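Local coordinates for protein beta-N-acetylhexosaminidase (Arthrobacter aurescens, PDB 3RCN) that probably hydrolyses terminal non-reducing N-acetyl-D-hexosamine residues from N-acetyl-beta-D-hexosaminides, as a member of glycosyl hydrolase family 20, at residues 141-146 / 454-459; 146-151 / 173-178. One frame throughout, in Å; residues are numbered along the deposited sequence.

Both contacts are buried and both belong to the barrel of the catalytic domain, with strand 140-146 in the middle: interaction 1 pairs it with strand 449-456, and interaction 2 follows the chain past its end to meet strand 171-178 on the other side. D146 is common to the two. Interaction 1 is mainly regular parallel ladder plus a selenomethionine resting on a tryptophan, whereas interaction 2 has a single bridge and is governed by charged and polar groups: two aspartates, an arginine and a histidine. They also touch directly, S458 O of 454-459 probably accepting a hydrogen bond from H150 ND1 of 146-151 at 2.7 Å.

Interaction 1: residues 141-146 / 454-459; sequences RGTMLD and ANIWSE
M144, present as selenomethionine, lays the end of its chain over one face of the W457 indole. Its methyl CE sits 3.7 Å from the centroid of the six-membered ring, close to the ring normal, as a CH-pi contact, while SE leans toward the rim at CH2 in a Met-aromatic contact. CG leaves anti to the backbone N (chi1 -163°), and bends at chi2 and chi3 then bring the tip round to the ring. At the indole edge, D146 OD2 lies 3.7 Å from W457 CE3. S458 grips D146 twice: its N-H points almost straight at OD2 (N to OD2 3.0 Å, 171°) from above the carboxylate plane, and its OG donates to D146 O at 2.7 Å; the carboxylate also takes A148 N at OD1 and R149 at OD2. These groups lie toward the C-terminal ends of two adjacent parallel strands of the TIM barrel, the first and last of the catalytic domain, whose pairing closes it. Behind them, M144 N bonds to A454 O (2.7 Å) and D146 N to I456 O. On the face opposite M144, T143 CG2 meets I456 CD1 at 3.8 Å, and F160 of helix 154-166 covers both residues. Replacing W457 by an alanine would probably leave the tip of M144 without its flat support and open a gap beside Y407 and H175. The W457 side chain is about 7 Å from that of E316, the predicted proton donor.

Interaction 2: residues 146-151 / 173-178; sequences DVARHF and HLHLTD
D146 and H175 form a single parallel bridge, their CA atoms 4.8 Å apart, beyond which the chain of 146-151 curls away and V147 N makes a weak bond to H175 O. The two side chains run side by side, pointing the same way, with carboxylate and imidazole planes nearly perpendicular (89°), and D146 OD1 lies at the ring edge, 3.3 Å from H175 CD2. The same oxygen accepts A148 N, closing an Asx turn, and R149 N, the i+3 bond of an Asx motif, both from one face of its plane. R149, its chain bent at chi2, meets two carboxylates in different ways. D146 OD2 lies in the guanidinium plane and receives NH1 in a nearly straight salt bridge (3.0 Å, 169°); D178 OD2 sits over a face, 3.3 Å from NH2, and is held by charge alone, no N-H pointing at it. The same D178 OD2 takes a directed bond from H175: NE2 donates to its anti lone pair, in the ring plane, at 2.8 Å. Both ring nitrogens of H175 are thus engaged, since ND1 bonds to E243, while R149 NE goes to Q180. Next to these groups A148 CB meets D178 CB at 3.6 Å, and V147 CG2 lies alongside L176 CD2. R149 also makes a weak hydrogen bond through NH2 to a bound glycerol, and its side chain is about 6 Å from that of E316, the predicted proton donor. Such a salt-bridge network at the C-terminal ends of the strands lies where a TIM-barrel glycosidase has its active site.

Interaction 1: residues 141-146 / 454-459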
loop_
_atom_site.group_PDB
_atom_site.type_symbol
_atom_site.label_atom_id
_atom_site.label_comp_id
_atom_site.label_asym_id
_atom_site.label_seq_id
_atom_site.Cartn_x
_atom_site.Cartn_y
_atom_site.Cartn_z
ATOM N N ARG A 141 -5.875 10.861 21.354
ATOM C CA ARG A 141 -5.038 9.669 21.305
ATOM C C ARG A 141 -4.315 9.672 19.964
ATOM O O ARG A 141 -4.883 9.329 18.922
ATOM C CB ARG A 141 -5.942 8.444 21.443
ATOM C CG ARG A 141 -6.949 8.587 22.595
ATOM C CD ARG A 141 -7.941 7.432 22.731
ATOM N NE ARG A 141 -8.833 7.318 21.582
ATOM C CZ ARG A 141 -9.837 8.151 21.304
ATOM N NH1 ARG A 141 -10.598 7.949 20.228
ATOM N NH2 ARG A 141 -10.089 9.186 22.091
ATOM N N GLY A 142 -3.034 10.010 20.022
ATOM C CA GLY A 142 -2.319 10.391 18.830
ATOM C C GLY A 142 -1.292 9.429 18.304
ATOM O O GLY A 142 -0.840 8.535 19.009
ATOM N N THR A 143 -0.866 9.684 17.075
ATOM C CA THR A 143 0.344 9.110 16.529
ATOM C C THR A 143 0.923 10.149 15.596
ATOM O O THR A 143 0.203 10.784 14.813
ATOM C CB THR A 143 0.077 7.826 15.701
ATOM O OG1 THR A 143 -0.460 6.803 16.546
ATOM C CG2 THR A 143 1.362 7.331 15.084
HETATM N N MSE A 144 2.231 10.306 15.658
HETATM C CA MSE A 144 2.909 11.155 14.706
HETATM C C MSE A 144 3.622 10.305 13.680
HETATM O O MSE A 144 4.173 9.255 13.987
HETATM C CB MSE A 144 3.914 12.041 15.400
HETATM C CG MSE A 144 4.337 13.195 14.550
HETATM SE SE MSE A 144 6.201 13.594 14.837
HETATM C CE MSE A 144 6.907 12.064 13.863
ATOM N N LEU A 145 3.606 10.778 12.453
ATOM C CA LEU A 145 4.210 10.065 11.366
ATOM C C LEU A 145 5.153 11.015 10.656
ATOM O O LEU A 145 4.723 12.037 10.119
ATOM C CB LEU A 145 3.112 9.603 10.422
ATOM C CG LEU A 145 3.541 8.843 9.174
ATOM C CD1 LEU A 145 4.566 7.755 9.529
ATOM C CD2 LEU A 145 2.305 8.273 8.496
ATOM N N ASP A 146 6.440 10.681 10.630
ATOM C CA ASP A 146 7.398 11.539 9.960
ATOM C C ASP A 146 7.526 11.047 8.501
ATOM O O ASP A 146 8.094 9.993 8.214
ATOM C CB ASP A 146 8.724 11.391 10.713
ATOM C CG ASP A 146 9.883 12.090 10.033
ATOM O OD1 ASP A 146 9.644 12.891 9.101
ATOM O OD2 ASP A 146 11.039 11.830 10.453
ATOM N N ALA A 454 2.139 8.976 20.416
ATOM C CA ALA A 454 3.365 8.246 20.128
ATOM C C ALA A 454 3.977 8.789 18.834
ATOM O O ALA A 454 3.263 9.047 17.864
ATOM C CB ALA A 454 3.084 6.754 20.005
ATOM N N ASN A 455 5.294 8.972 18.832
ATOM C CA ASN A 455 5.986 9.543 17.677
ATOM C C ASN A 455 6.872 8.526 16.965
ATOM O O ASN A 455 7.651 7.819 17.601
ATOM C CB ASN A 455 6.828 10.760 18.086
ATOM C CG ASN A 455 5.985 11.891 18.655
ATOM O OD1 ASN A 455 4.786 11.954 18.417
ATOM N ND2 ASN A 455 6.613 12.790 19.404
ATOM N N ILE A 456 6.737 8.452 15.645
ATOM C CA ILE A 456 7.595 7.600 14.839
ATOM C C ILE A 456 8.467 8.456 13.911
ATOM O O ILE A 456 8.005 8.929 12.865
ATOM C CB ILE A 456 6.695 6.680 13.984
ATOM C CG1 ILE A 456 5.593 6.073 14.867
ATOM C CG2 ILE A 456 7.505 5.610 13.266
ATOM C CD1 ILE A 456 4.477 5.416 14.086
ATOM N N TRP A 457 9.750 8.579 14.242
ATOM C CA TRP A 457 10.656 9.373 13.420
ATOM C C TRP A 457 11.282 8.452 12.393
ATOM O O TRP A 457 11.671 7.340 12.716
ATOM C CB TRP A 457 11.714 10.055 14.275
ATOM C CG TRP A 457 11.097 10.978 15.278
ATOM C CD1 TRP A 457 10.876 10.722 16.598
ATOM C CD2 TRP A 457 10.577 12.287 15.029
ATOM N NE1 TRP A 457 10.261 11.788 17.185
ATOM C CE2 TRP A 457 10.069 12.769 16.245
ATOM C CE3 TRP A 457 10.509 13.106 13.896
ATOM C CZ2 TRP A 457 9.500 14.038 16.372
ATOM C CZ3 TRP A 457 9.941 14.360 14.014
ATOM C CH2 TRP A 457 9.443 14.815 15.246
ATOM N N SER A 458 11.318 8.912 11.151
ATOM C CA SER A 458 11.595 8.056 9.996
ATOM C C SER A 458 13.027 8.011 9.459
ATOM O O SER A 458 13.250 7.455 8.385
ATOM C CB SER A 458 10.568 8.248 8.874
ATOM O OG SER A 458 10.732 9.493 8.222
ATOM N N GLU A 459 13.978 8.626 10.160
ATOM C CA GLU A 459 15.363 8.655 9.684
ATOM C C GLU A 459 15.807 7.284 9.201
ATOM O O GLU A 459 16.367 7.141 8.111
ATOM C CB GLU A 459 16.336 9.062 10.809
ATOM C CG GLU A 459 16.324 10.518 11.206
ATOM C CD GLU A 459 15.394 10.807 12.380
ATOM O OE1 GLU A 459 14.460 10.009 12.626
ATOM O OE2 GLU A 459 15.605 11.831 13.062
#

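Interaction 2: residues 146-151 / 173-178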
loop_
_atom_site.group_PDB
_atom_site.type_symbol
_atom_site.label_atom_id
_atom_site.label_comp_id
_atom_site.label_asym_id
_atom_site.label_seq_id
_atom_site.Cartn_x
_atom_site.Cartn_y
_atom_site.Cartn_z
ATOM N N ASP A 146 6.440 10.681 10.630
ATOM C CA ASP A 146 7.398 11.539 9.960
ATOM C C ASP A 146 7.526 11.047 8.501
ATOM O O ASP A 146 8.094 9.993 8.214
ATOM C CB ASP A 146 8.724 11.391 10.713
ATOM C CG ASP A 146 9.883 12.090 10.033
ATOM O OD1 ASP A 146 9.644 12.891 9.101
ATOM O OD2 ASP A 146 11.039 11.830 10.453
ATOM N N VAL A 147 6.958 11.823 7.586
ATOM C CA VAL A 147 7.113 11.605 6.158
ATOM C C VAL A 147 8.142 12.538 5.528
ATOM O O VAL A 147 8.322 12.571 4.316
ATOM C CB VAL A 147 5.779 11.695 5.431
ATOM C CG1 VAL A 147 4.777 10.779 6.104
ATOM C CG2 VAL A 147 5.289 13.132 5.413
ATOM N N ALA A 148 8.764 13.360 6.350
ATOM C CA ALA A 148 9.768 14.285 5.848
ATOM C C ALA A 148 11.088 13.551 5.633
ATOM O O ALA A 148 11.765 13.755 4.632
ATOM C CB ALA A 148 9.948 15.466 6.810
ATOM N N ARG A 149 11.453 12.699 6.584
ATOM C CA ARG A 149 12.708 11.978 6.485
ATOM C C ARG A 149 12.646 10.893 5.394
ATOM O O ARG A 149 13.486 10.861 4.496
ATOM C CB ARG A 149 13.115 11.420 7.842
ATOM C CG ARG A 149 13.919 12.387 8.692
ATOM C CD ARG A 149 13.192 13.721 8.951
ATOM N NE ARG A 149 13.971 14.564 9.856
ATOM C CZ ARG A 149 13.839 14.571 11.181
ATOM N NH1 ARG A 149 12.939 13.793 11.772
ATOM N NH2 ARG A 149 14.610 15.360 11.918
ATOM N N HIS A 150 11.638 10.031 5.463
ATOM C CA HIS A 150 11.334 9.111 4.363
ATOM C C HIS A 150 9.896 9.243 3.884
ATOM O O HIS A 150 8.938 9.041 4.647
ATOM C CB HIS A 150 11.691 7.663 4.702
ATOM C CG HIS A 150 13.161 7.408 4.660
ATOM N ND1 HIS A 150 13.946 7.396 5.792
ATOM C CD2 HIS A 150 14.001 7.229 3.611
ATOM C CE1 HIS A 150 15.207 7.194 5.445
ATOM N NE2 HIS A 150 15.268 7.088 4.129
ATOM N N PHE A 151 9.771 9.616 2.614
ATOM C CA PHE A 151 8.483 9.818 1.992
ATOM C C PHE A 151 7.716 8.508 1.981
ATOM O O PHE A 151 8.235 7.482 1.539
ATOM C CB PHE A 151 8.673 10.323 0.566
ATOM C CG PHE A 151 7.407 10.394 -0.214
ATOM C CD1 PHE A 151 6.481 11.400 0.038
ATOM C CD2 PHE A 151 7.136 9.455 -1.201
ATOM C CE1 PHE A 151 5.305 11.475 -0.675
ATOM C CE2 PHE A 151 5.955 9.517 -1.930
ATOM C CZ PHE A 151 5.034 10.529 -1.667
ATOM N N HIS A 173 -0.634 13.088 13.580
ATOM C CA HIS A 173 0.181 14.275 13.496
ATOM C C HIS A 173 1.179 14.011 12.366
ATOM O O HIS A 173 2.003 13.096 12.441
ATOM C CB HIS A 173 0.844 14.528 14.851
ATOM C CG HIS A 173 1.837 15.648 14.854
ATOM N ND1 HIS A 173 2.077 16.422 15.970
ATOM C CD2 HIS A 173 2.666 16.112 13.888
ATOM C CE1 HIS A 173 3.009 17.316 15.691
ATOM N NE2 HIS A 173 3.382 17.147 14.434
ATOM N N LEU A 174 1.065 14.799 11.302
ATOM C CA LEU A 174 1.746 14.512 10.053
ATOM C C LEU A 174 2.924 15.442 9.874
ATOM O O LEU A 174 2.743 16.597 9.521
ATOM C CB LEU A 174 0.759 14.747 8.916
ATOM C CG LEU A 174 1.036 14.022 7.609
ATOM C CD1 LEU A 174 1.227 12.554 7.888
ATOM C CD2 LEU A 174 -0.108 14.233 6.645
ATOM N N HIS A 175 4.140 14.933 10.019
ATOM C CA HIS A 175 5.271 15.843 10.057
ATOM C C HIS A 175 5.744 15.934 8.607
ATOM O O HIS A 175 6.433 15.051 8.101
ATOM C CB HIS A 175 6.325 15.212 10.985
ATOM C CG HIS A 175 7.616 15.962 11.074
ATOM N ND1 HIS A 175 7.792 17.051 11.900
ATOM C CD2 HIS A 175 8.814 15.746 10.480
ATOM C CE1 HIS A 175 9.031 17.495 11.786
ATOM N NE2 HIS A 175 9.673 16.719 10.934
ATOM N N LEU A 176 5.427 17.064 7.979
ATOM C CA LEU A 176 5.481 17.175 6.521
ATOM C C LEU A 176 6.757 17.749 5.935
ATOM O O LEU A 176 6.958 17.694 4.727
ATOM C CB LEU A 176 4.296 17.997 6.013
ATOM C CG LEU A 176 2.912 17.350 5.994
ATOM C CD1 LEU A 176 1.846 18.409 5.754
ATOM C CD2 LEU A 176 2.838 16.258 4.913
ATOM N N THR A 177 7.620 18.300 6.776
ATOM C CA THR A 177 8.749 19.074 6.270
ATOM C C THR A 177 9.896 19.008 7.256
ATOM O O THR A 177 9.692 18.876 8.462
ATOM C CB THR A 177 8.394 20.577 6.070
ATOM O OG1 THR A 177 8.275 21.208 7.350
ATOM C CG2 THR A 177 7.080 20.767 5.299
ATOM N N ASP A 178 11.109 19.088 6.743
ATOM C CA ASP A 178 12.268 19.027 7.599
ATOM C C ASP A 178 13.475 19.421 6.776
ATOM O O ASP A 178 13.327 19.941 5.668
ATOM C CB ASP A 178 12.420 17.649 8.244
ATOM C CG ASP A 178 13.081 17.717 9.610
ATOM O OD1 ASP A 178 14.289 18.008 9.657
ATOM O OD2 ASP A 178 12.401 17.471 10.636
#